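Xyloglucan-specific endo-beta-1,4-glucanase BoGH5A (Bacteroides ovatus, PDB 3ZMR) cleaves the beta-1,4-glucan backbone of xyloglucan internally, with retention of the beta-configuration, to release xyloglucan oligosaccharides. Local coordinates at residues A[108-113]-A[300-305]. Sequence-based numbering, arbitrary orientation.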
ATOM      1  N   THR A 108      17.536  17.551   0.352  1.00 10.31           N
ATOM      2  CA  THR A 108      17.732  18.060   1.711  1.00 10.80           C
ATOM      3  C   THR A 108      16.947  17.204   2.694  1.00 10.45           C
ATOM      4  O   THR A 108      15.733  17.063   2.569  1.00 12.31           O
ATOM      5  CB  THR A 108      17.339  19.534   1.841  1.00 11.38           C
ATOM      6  OG1 THR A 108      18.076  20.293   0.883  1.00 12.15           O
ATOM      7  CG2 THR A 108      17.653  20.051   3.236  1.00 13.39           C
ATOM      8  N   GLY A 109      17.647  16.619   3.653  1.00  9.40           N
ATOM      9  CA  GLY A 109      16.988  15.739   4.633  1.00 11.30           C
ATOM     10  C   GLY A 109      16.556  14.386   4.108  1.00 12.56           C
ATOM     11  O   GLY A 109      15.909  13.632   4.826  1.00 11.17           O
ATOM     12  N   MET A 110      16.972  14.070   2.878  1.00 10.28           N
ATOM     13  CA  MET A 110      16.606  12.839   2.186  1.00  8.29           C
ATOM     14  C   MET A 110      17.875  12.000   2.045  1.00  9.02           C
ATOM     15  O   MET A 110      18.642  12.162   1.095  1.00 12.35           O
ATOM     16  CB  MET A 110      15.940  13.097   0.824  1.00  9.32           C
ATOM     17  CG  MET A 110      14.898  14.199   0.828  1.00  9.39           C
ATOM     18  SD  MET A 110      13.586  14.074   2.044  1.00 10.60           S
ATOM     19  CE  MET A 110      12.530  12.852   1.299  1.00 10.11           C
ATOM     20  N   ARG A 111      18.116  11.128   3.022  1.00  8.90           N
ATOM     21  CA  ARG A 111      19.321  10.294   3.051  1.00  9.60           C
ATOM     22  C   ARG A 111      19.387   9.375   1.843  1.00 10.00           C
ATOM     23  O   ARG A 111      18.367   8.933   1.312  1.00 10.80           O
ATOM     24  CB  ARG A 111      19.364   9.474   4.322  1.00 14.20           C
ATOM     25  CG  ARG A 111      19.533  10.337   5.578  1.00 11.68           C
ATOM     26  CD  ARG A 111      19.261   9.513   6.826  1.00 12.45           C
ATOM     27  NE  ARG A 111      17.826   9.318   6.986  1.00 10.69           N
ATOM     28  CZ  ARG A 111      17.263   8.614   7.955  1.00 12.72           C
ATOM     29  NH1 ARG A 111      18.008   7.941   8.843  1.00 15.15           N
ATOM     30  NH2 ARG A 111      15.944   8.590   8.028  1.00 12.54           N
ATOM     31  N   ASP A 112      20.613   9.052   1.433  1.00 13.58           N
ATOM     32  CA  ASP A 112      20.825   8.131   0.331  1.00 12.66           C
ATOM     33  C   ASP A 112      20.696   6.687   0.837  1.00 12.22           C
ATOM     34  O   ASP A 112      21.692   5.938   0.986  1.00 16.61           O
ATOM     35  CB  ASP A 112      22.198   8.351  -0.304  1.00 15.68           C
ATOM     36  CG  ASP A 112      22.357   7.608  -1.606  1.00 23.19           C
ATOM     37  OD1 ASP A 112      21.371   7.139  -2.186  1.00 24.07           O
ATOM     38  OD2 ASP A 112      23.494   7.539  -2.080  1.00 34.04           O
ATOM     39  N   LEU A 113      19.442   6.303   1.085  1.00 10.59           N
ATOM     40  CA  LEU A 113      19.069   4.984   1.605  1.00 14.46           C
ATOM     41  C   LEU A 113      17.936   4.418   0.763  1.00 10.37           C
ATOM     42  O   LEU A 113      16.980   5.133   0.465  1.00 11.77           O
ATOM     43  CB  LEU A 113      18.589   5.113   3.055  1.00 22.18           C
ATOM     44  CG  LEU A 113      19.607   5.576   4.098  1.00 16.48           C
ATOM     45  CD1 LEU A 113      18.915   5.822   5.420  1.00 21.37           C
ATOM     46  CD2 LEU A 113      20.719   4.533   4.221  1.00 24.43           C
ATOM     47  N   HIS A 300      10.233  14.158  -4.693  1.00  8.72           N
ATOM     48  CA  HIS A 300      10.923  13.343  -5.701  1.00  8.98           C
ATOM     49  C   HIS A 300      11.575  12.114  -5.072  1.00  7.90           C
ATOM     50  O   HIS A 300      11.579  11.051  -5.665  1.00  9.63           O
ATOM     51  CB  HIS A 300      11.981  14.200  -6.406  1.00 11.10           C
ATOM     52  CG  HIS A 300      12.737  13.488  -7.490  1.00 10.04           C
ATOM     53  ND1 HIS A 300      12.216  13.324  -8.745  1.00 11.29           N
ATOM     54  CD2 HIS A 300      13.944  12.870  -7.498  1.00 12.09           C
ATOM     55  CE1 HIS A 300      13.089  12.684  -9.508  1.00 15.69           C
ATOM     56  NE2 HIS A 300      14.141  12.388  -8.774  1.00 15.28           N
ATOM     57  N   TYR A 301      12.067  12.281  -3.842  1.00  8.25           N
ATOM     58  CA  TYR A 301      12.862  11.285  -3.135  1.00 10.26           C
ATOM     59  C   TYR A 301      12.140  10.571  -1.986  1.00  8.27           C
ATOM     60  O   TYR A 301      12.688   9.618  -1.410  1.00  9.80           O
ATOM     61  CB  TYR A 301      14.098  11.959  -2.542  1.00  9.07           C
ATOM     62  CG  TYR A 301      15.074  12.497  -3.568  1.00  9.68           C
ATOM     63  CD1 TYR A 301      15.870  11.628  -4.338  1.00 11.57           C
ATOM     64  CD2 TYR A 301      15.224  13.862  -3.777  1.00 12.98           C
ATOM     65  CE1 TYR A 301      16.801  12.094  -5.257  1.00 14.03           C
ATOM     66  CE2 TYR A 301      16.147  14.331  -4.699  1.00 11.65           C
ATOM     67  CZ  TYR A 301      16.907  13.438  -5.431  1.00  9.34           C
ATOM     68  OH  TYR A 301      17.817  13.923  -6.335  1.00 14.71           O
ATOM     69  N   ARG A 302      10.954  11.055  -1.613  1.00  7.98           N
ATOM     70  CA  ARG A 302      10.289  10.558  -0.413  1.00  8.25           C
ATOM     71  C   ARG A 302       9.993   9.085  -0.548  1.00  8.07           C
ATOM     72  O   ARG A 302       9.654   8.593  -1.629  1.00  8.43           O
ATOM     73  CB  ARG A 302       9.015  11.354  -0.190  1.00  7.14           C
ATOM     74  CG  ARG A 302       8.311  11.068   1.114  1.00  8.24           C
ATOM     75  CD  ARG A 302       7.123  12.008   1.465  1.00  8.01           C
ATOM     76  NE  ARG A 302       7.481  13.408   1.292  1.00  7.10           N
ATOM     77  CZ  ARG A 302       8.339  14.087   2.059  1.00  6.87           C
ATOM     78  NH1 ARG A 302       8.898  13.560   3.166  1.00  8.73           N
ATOM     79  NH2 ARG A 302       8.691  15.321   1.707  1.00  9.81           N
ATOM     80  N   HIS A 303      10.051   8.377   0.558  1.00  7.89           N
ATOM     81  CA  HIS A 303       9.668   6.966   0.552  1.00  8.10           C
ATOM     82  C   HIS A 303       8.167   6.876   0.591  1.00  7.36           C
ATOM     83  O   HIS A 303       7.500   7.491   1.430  1.00  8.32           O
ATOM     84  CB  HIS A 303      10.267   6.253   1.759  1.00  8.48           C
ATOM     85  CG  HIS A 303      11.773   6.264   1.762  1.00  8.09           C
ATOM     86  ND1 HIS A 303      12.546   5.170   1.404  1.00  9.47           N
ATOM     87  CD2 HIS A 303      12.641   7.252   2.080  1.00  8.72           C
ATOM     88  CE1 HIS A 303      13.822   5.491   1.525  1.00 11.13           C
ATOM     89  NE2 HIS A 303      13.900   6.753   1.913  1.00 10.22           N
ATOM     90  N   LEU A 304       7.633   6.153  -0.383  1.00  6.57           N
ATOM     91  CA  LEU A 304       6.185   5.995  -0.577  1.00  7.52           C
ATOM     92  C   LEU A 304       5.771   4.555  -0.297  1.00  7.56           C
ATOM     93  O   LEU A 304       6.516   3.616  -0.556  1.00  9.88           O
ATOM     94  CB  LEU A 304       5.773   6.413  -1.992  1.00  7.70           C
ATOM     95  CG  LEU A 304       6.194   7.817  -2.452  1.00  8.75           C
ATOM     96  CD1 LEU A 304       5.673   8.082  -3.848  1.00 10.00           C
ATOM     97  CD2 LEU A 304       5.755   8.907  -1.494  1.00 12.49           C
ATOM     98  N   ILE A 305       4.528   4.399   0.152  1.00  6.74           N
ATOM     99  CA  ILE A 305       4.013   3.120   0.583  1.00  6.88           C
ATOM    100  C   ILE A 305       2.730   2.836  -0.203  1.00  6.44           C
ATOM    101  O   ILE A 305       1.777   3.635  -0.161  1.00  7.39           O
ATOM    102  CB  ILE A 305       3.693   3.104   2.077  1.00  6.87           C
ATOM    103  CG1 ILE A 305       4.887   3.498   2.922  1.00  7.54           C
ATOM    104  CG2 ILE A 305       3.149   1.743   2.494  1.00  8.33           C
ATOM    105  CD1 ILE A 305       4.513   3.949   4.310  1.00  9.77           C
TER
HETATM  106  O   HOH W   1      15.894   8.696   2.456  1.00 11.83           O
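The edge of the His303 imidazole meets two backbone carbonyls of 108-113, the O of Leu113 directly and the O of Arg111 through a single water, and no direct hydrogen bond links 108-113 to 300-305. The water donates to the carbonyl O of Arg111 at 2.7 Å and lies in the plane of the imidazole, at its edge, 2.8 Å from NE2 of His303. On the same ring, CE1 of His303 comes within 3.4 Å of the O of Leu113, again at the edge and near the ring plane. With ND1 of His303 bonded to Ser115 OG, both ring nitrogens have partners, which should hold the imidazole at a fixed rotation.

The rest of the contact is made by Met110, a buried side chain reaching across to the other segment. Its CB packs against CB of Tyr301 at 4.0 Å, while the phenol ring runs on away from 108-113 and meets the edge of the His300 imidazole, whose CD2 stands over the centre of one phenol face. Bends at chi2 (-53°) and chi3 (-78°) fold the thioether chain so that its methyl end lands on the next residue: CE of Met110 is 3.6 Å from CA of Arg302. CE of Met110 also lies over one face of the Arg302 guanidinium, 4.1 Å from NH1 of Arg302. The guanidinium of this buried arginine is tied down by Asn299 OD1 at NE and by the carbonyls of Tyr251 and Leu255 at NH2 and NH1.

This is packing away from the substrate site, joining the loop that follows strand 85-91 to the run into barrel strand 304-307 of the TIM barrel. Arg111 forms a salt bridge with Asp253, just ahead of the adjacent parallel strand 255-258, whose Leu256 touches His303. Helix 115-122, which begins just after the loop, sets Leu118 against both Arg111 and His303, and Leu121 against Leu113.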